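PDB 4WU3: Myo-inositol phosphohydrolase, which probably removes phosphate groups from inositol hexakisphosphate and related inositol phosphates, using a fold like that of the protein tyrosine phosphatases. Local coordinates for residues L388-S393 / A552-M557; D566-Q571 / G576-Y581. The protein carries 2 engineered substitutions. One frame throughout, in Å; residues are numbered along the deposited sequence.

Contact 1: residues L388-S393 / A552-M557; sequences LYMSGS and AMYDMM
Met390 and Leu388 meet Tyr554 with sulfur and methyl groups, and most of the contact is apolar. The thioether of Met390 lies at the edge of the Tyr554 ring, a Met-aromatic contact: SD is 5.0 Å from the ring centroid, 87° off the ring normal. The nearest ring atom to SD is Tyr554 CD2, at 3.6 Å. With CG anti to the backbone N (chi1 175°) and the next bond also extended, the Met390 chain reaches straight out to bring its sulfur level with the ring, and only then turns about the CG-SD bond, swinging CE aside. Leu388 divides its two methyls between neighbouring helix residues. CD1 packs 3.9 Å from Tyr554 CE2, while CD2 sits against the carboxylate of Asp555, 3.3 Å from OD1, the two side chains crossing at about a right angle. That carboxylate is buried and has its charge met by Arg570.

No direct hydrogen bond joins the segments; water 1 does the polar work. It is hydrogen-bonded to Leu388 O (2.9 Å), probably as donor, and to Tyr554 OH (2.6 Å), tying the ring's hydroxyl to the backbone carbonyl of Leu388.

In the phosphatase-like fold, this packs strand 390-393, beside strand 535-539 in a mixed sheet, against helix 545-558. Helix 564-573 touches both segments; helix 517-529 also reaches Tyr554, through Thr527, and helix 593-613 packs on Met553 and Met556.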
# COMPACT_ATOMS: atom_id res chain seq x y z
N LEU A 388 43.06 11.32 -33.91
CA LEU A 388 42.33 10.49 -32.94
C LEU A 388 41.79 9.19 -33.57
O LEU A 388 41.63 8.18 -32.90
CB LEU A 388 41.20 11.31 -32.30
CG LEU A 388 40.45 10.74 -31.08
CD1 LEU A 388 41.40 10.10 -30.09
CD2 LEU A 388 39.65 11.85 -30.40
N TYR A 389 41.56 9.23 -34.88
CA TYR A 389 41.09 8.07 -35.63
C TYR A 389 39.89 7.40 -34.96
O TYR A 389 39.94 6.24 -34.56
CB TYR A 389 42.23 7.07 -35.83
CG TYR A 389 43.45 7.64 -36.52
CD1 TYR A 389 43.33 8.54 -37.58
CD2 TYR A 389 44.73 7.28 -36.11
CE1 TYR A 389 44.45 9.06 -38.21
CE2 TYR A 389 45.85 7.79 -36.73
CZ TYR A 389 45.71 8.68 -37.78
OH TYR A 389 46.83 9.20 -38.39
N MET A 390 38.80 8.13 -34.84
CA MET A 390 37.63 7.61 -34.16
C MET A 390 36.37 8.07 -34.86
O MET A 390 36.30 9.18 -35.37
CB MET A 390 37.63 8.11 -32.72
CG MET A 390 36.40 7.73 -31.93
SD MET A 390 36.54 8.26 -30.22
CE MET A 390 36.40 10.03 -30.42
N SER A 391 35.37 7.19 -34.88
CA SER A 391 34.07 7.53 -35.40
C SER A 391 33.00 6.89 -34.52
O SER A 391 33.32 6.05 -33.68
CB SER A 391 33.94 7.07 -36.85
OG SER A 391 34.25 5.69 -36.97
N GLY A 392 31.76 7.32 -34.70
CA GLY A 392 30.63 6.73 -33.99
C GLY A 392 29.34 6.77 -34.80
O GLY A 392 29.22 7.53 -35.76
N SER A 393 28.36 5.96 -34.43
CA SER A 393 27.05 6.05 -35.03
C SER A 393 26.06 5.17 -34.31
O SER A 393 26.41 4.41 -33.40
CB SER A 393 27.10 5.60 -36.50
OG SER A 393 27.32 4.20 -36.60
N ALA A 552 34.12 9.95 -25.68
CA ALA A 552 34.64 10.98 -24.80
C ALA A 552 35.77 10.44 -23.91
O ALA A 552 36.73 11.14 -23.63
CB ALA A 552 33.52 11.55 -23.94
N MET A 553 35.64 9.19 -23.47
CA MET A 553 36.68 8.58 -22.64
C MET A 553 37.97 8.34 -23.42
O MET A 553 39.07 8.56 -22.91
CB MET A 553 36.19 7.27 -22.04
CG MET A 553 35.30 7.46 -20.82
SD MET A 553 34.88 5.89 -20.06
CE MET A 553 33.36 5.45 -20.90
N TYR A 554 37.83 7.87 -24.65
CA TYR A 554 38.97 7.65 -25.52
C TYR A 554 39.62 8.99 -25.90
O TYR A 554 40.84 9.13 -25.85
CB TYR A 554 38.54 6.88 -26.76
CG TYR A 554 39.67 6.47 -27.67
CD1 TYR A 554 40.77 5.79 -27.17
CD2 TYR A 554 39.62 6.72 -29.03
CE1 TYR A 554 41.81 5.40 -28.00
CE2 TYR A 554 40.65 6.33 -29.87
CZ TYR A 554 41.74 5.67 -29.35
OH TYR A 554 42.76 5.28 -30.19
N ASP A 555 38.81 9.97 -26.29
CA ASP A 555 39.31 11.31 -26.59
C ASP A 555 40.19 11.81 -25.44
O ASP A 555 41.33 12.22 -25.65
CB ASP A 555 38.14 12.26 -26.84
CG ASP A 555 38.55 13.55 -27.56
OD1 ASP A 555 39.76 13.79 -27.78
OD2 ASP A 555 37.63 14.35 -27.90
N MET A 556 39.65 11.75 -24.21
CA MET A 556 40.37 12.22 -23.03
C MET A 556 41.69 11.50 -22.88
O MET A 556 42.72 12.11 -22.60
CB MET A 556 39.59 11.95 -21.75
CG MET A 556 38.47 12.91 -21.45
SD MET A 556 37.56 12.37 -19.99
CE MET A 556 35.90 12.75 -20.54
N MET A 557 41.63 10.18 -23.00
CA MET A 557 42.82 9.35 -22.81
C MET A 557 43.94 9.82 -23.73
O MET A 557 45.09 9.87 -23.33
CB MET A 557 42.50 7.87 -23.06
CG MET A 557 41.69 7.20 -21.95
SD MET A 557 41.04 5.57 -22.41
CE MET A 557 42.53 4.58 -22.35
O HOH W 1 41.98 5.28 -32.65

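Contact 2: residues D566-Q571 / G576-Y581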
# COMPACT_ATOMS: atom_id res chain seq x y z
N ASP A 566 35.82 20.94 -22.98
CA ASP A 566 36.12 20.95 -24.42
C ASP A 566 35.88 19.57 -25.06
O ASP A 566 35.32 19.46 -26.16
CB ASP A 566 37.55 21.42 -24.68
CG ASP A 566 37.69 22.93 -24.61
OD1 ASP A 566 36.73 23.62 -24.23
OD2 ASP A 566 38.79 23.44 -24.92
N ILE A 567 36.31 18.53 -24.36
CA ILE A 567 36.06 17.16 -24.82
C ILE A 567 34.55 16.92 -24.98
O ILE A 567 34.08 16.54 -26.05
CB ILE A 567 36.61 16.14 -23.81
CG1 ILE A 567 38.13 16.23 -23.69
CG2 ILE A 567 36.18 14.73 -24.18
CD1 ILE A 567 38.89 15.65 -24.87
N LEU A 568 33.80 17.15 -23.91
CA LEU A 568 32.36 16.89 -23.95
C LEU A 568 31.68 17.76 -25.00
O LEU A 568 30.78 17.32 -25.72
CB LEU A 568 31.74 17.11 -22.57
CG LEU A 568 32.28 16.17 -21.49
CD1 LEU A 568 31.46 16.28 -20.22
CD2 LEU A 568 32.32 14.72 -21.96
N SER A 569 32.13 19.00 -25.09
CA SER A 569 31.56 19.92 -26.05
C SER A 569 31.82 19.49 -27.51
O SER A 569 30.91 19.45 -28.32
CB SER A 569 32.09 21.33 -25.79
OG SER A 569 31.70 21.77 -24.49
N ARG A 570 33.05 19.13 -27.84
CA ARG A 570 33.30 18.74 -29.21
C ARG A 570 32.66 17.40 -29.56
O ARG A 570 32.13 17.24 -30.67
CB ARG A 570 34.79 18.76 -29.53
CG ARG A 570 35.64 17.71 -28.84
CD ARG A 570 37.07 18.21 -28.80
NE ARG A 570 38.04 17.13 -28.66
CZ ARG A 570 39.34 17.31 -28.72
NH1 ARG A 570 40.16 16.30 -28.59
NH2 ARG A 570 39.85 18.51 -28.91
N GLN A 571 32.65 16.44 -28.63
CA GLN A 571 31.95 15.17 -28.87
C GLN A 571 30.44 15.41 -29.10
O GLN A 571 29.80 14.72 -29.90
CB GLN A 571 32.19 14.16 -27.75
CG GLN A 571 33.62 13.63 -27.66
CD GLN A 571 34.15 13.10 -28.98
OE1 GLN A 571 33.41 12.53 -29.78
NE2 GLN A 571 35.43 13.29 -29.21
N GLY A 576 27.44 13.57 -31.11
CA GLY A 576 27.08 12.78 -29.93
C GLY A 576 26.06 13.54 -29.10
O GLY A 576 25.57 14.60 -29.51
N ASN A 577 25.70 12.99 -27.95
CA ASN A 577 24.96 13.79 -26.98
C ASN A 577 25.98 14.41 -26.05
O ASN A 577 27.18 14.31 -26.31
CB ASN A 577 23.89 12.98 -26.24
CG ASN A 577 24.45 11.87 -25.36
OD1 ASN A 577 25.64 11.83 -25.06
ND2 ASN A 577 23.58 10.95 -24.95
N TYR A 578 25.51 15.09 -25.00
CA TYR A 578 26.41 15.65 -23.99
C TYR A 578 26.43 14.69 -22.81
O TYR A 578 25.40 14.49 -22.16
CB TYR A 578 25.93 17.03 -23.55
CG TYR A 578 27.01 17.86 -22.89
CD1 TYR A 578 28.00 18.46 -23.65
CD2 TYR A 578 27.05 18.03 -21.51
CE1 TYR A 578 29.00 19.21 -23.06
CE2 TYR A 578 28.05 18.78 -20.91
CZ TYR A 578 29.02 19.36 -21.69
OH TYR A 578 30.02 20.11 -21.12
N VAL A 579 27.60 14.13 -22.51
CA VAL A 579 27.69 13.04 -21.55
C VAL A 579 27.26 13.48 -20.16
O VAL A 579 26.80 12.66 -19.38
CB VAL A 579 29.11 12.46 -21.44
CG1 VAL A 579 29.15 11.35 -20.40
CG2 VAL A 579 29.58 11.95 -22.79
N ALA A 580 27.43 14.77 -19.84
CA ALA A 580 27.18 15.26 -18.48
C ALA A 580 25.82 15.94 -18.36
O ALA A 580 25.57 16.69 -17.43
CB ALA A 580 28.29 16.20 -18.02
N TYR A 581 24.93 15.64 -19.30
CA TYR A 581 23.56 16.13 -19.23
C TYR A 581 22.89 15.69 -17.94
O TYR A 581 23.02 14.53 -17.52
CB TYR A 581 22.75 15.64 -20.43
CG TYR A 581 21.27 15.99 -20.35
CD1 TYR A 581 20.82 17.28 -20.60
CD2 TYR A 581 20.33 15.02 -20.02
CE1 TYR A 581 19.47 17.59 -20.52
CE2 TYR A 581 18.98 15.32 -19.94
CZ TYR A 581 18.56 16.60 -20.19
OH TYR A 581 17.22 16.89 -20.11
O HOH W 2 29.42 14.84 -24.92
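Leu568 fills the middle of the contact, its CB and two methyls meeting three residues of the loop. CB rests against the Tyr578 ring, 3.5 Å from CE1 and nearly as close to CZ, the two side chains crossing at roughly a right angle. Beyond it CD1 reaches Ala580 CB at 3.9 Å, and CD2 packs on Val579 CB at 4.0 Å. Tyr578 has CG anti to its own N (chi1 -160°), which swings the ring back alongside the helix, where the CA of Ser569 lies at its edge; its hydroxyl is hydrogen-bonded to Lys374 O. An alanine in place of Tyr578 is likely to leave Leu568 CB without its aromatic partner and Lys374 O without that hydroxyl.

The loop doubles back on the helix it has just left, and a type I turn runs from Tyr578 to Tyr581; helix 593-613, farther along, touches Leu568 and Val579 through Ile603. The side chain of Asn577 is about 4 Å from the bound inositol tetrakisphosphate, so this fold-back borders the ligand pocket.

Farther out, water 2 bridges the backbones: it donates to Leu568 O and to Asn577 O (2.7 Å) and accepts from Val579 N (3.1 Å). At the helix's C-terminal side Gly576 N donates to Gln571 O, 2.9 Å away and in the carbonyl plane, with an N-H...O angle of 143°.

The centres of contacts 1 and 2 lie about 11 Å apart, and both segments of contact 1 precede those of contact 2 in the chain. Consecutive helices 545-558 and 564-573 carry one segment of each and join them through a buried carboxylate: Asp555 OD1 forms a salt bridge with Arg570 NH1 (2.7 Å), and OD2 is probably hydrogen-bonded to Gln571 NE2 (2.8 Å). Met390 CE also packs against that amide. The strand of contact 1 is thus linked, by way of the two helices, to the loop of contact 2. Helix 545-558 begins among the residues that line the inositol tetrakisphosphate pocket, and Asn577 approaches the same ligand, so both contacts involve elements that reach it.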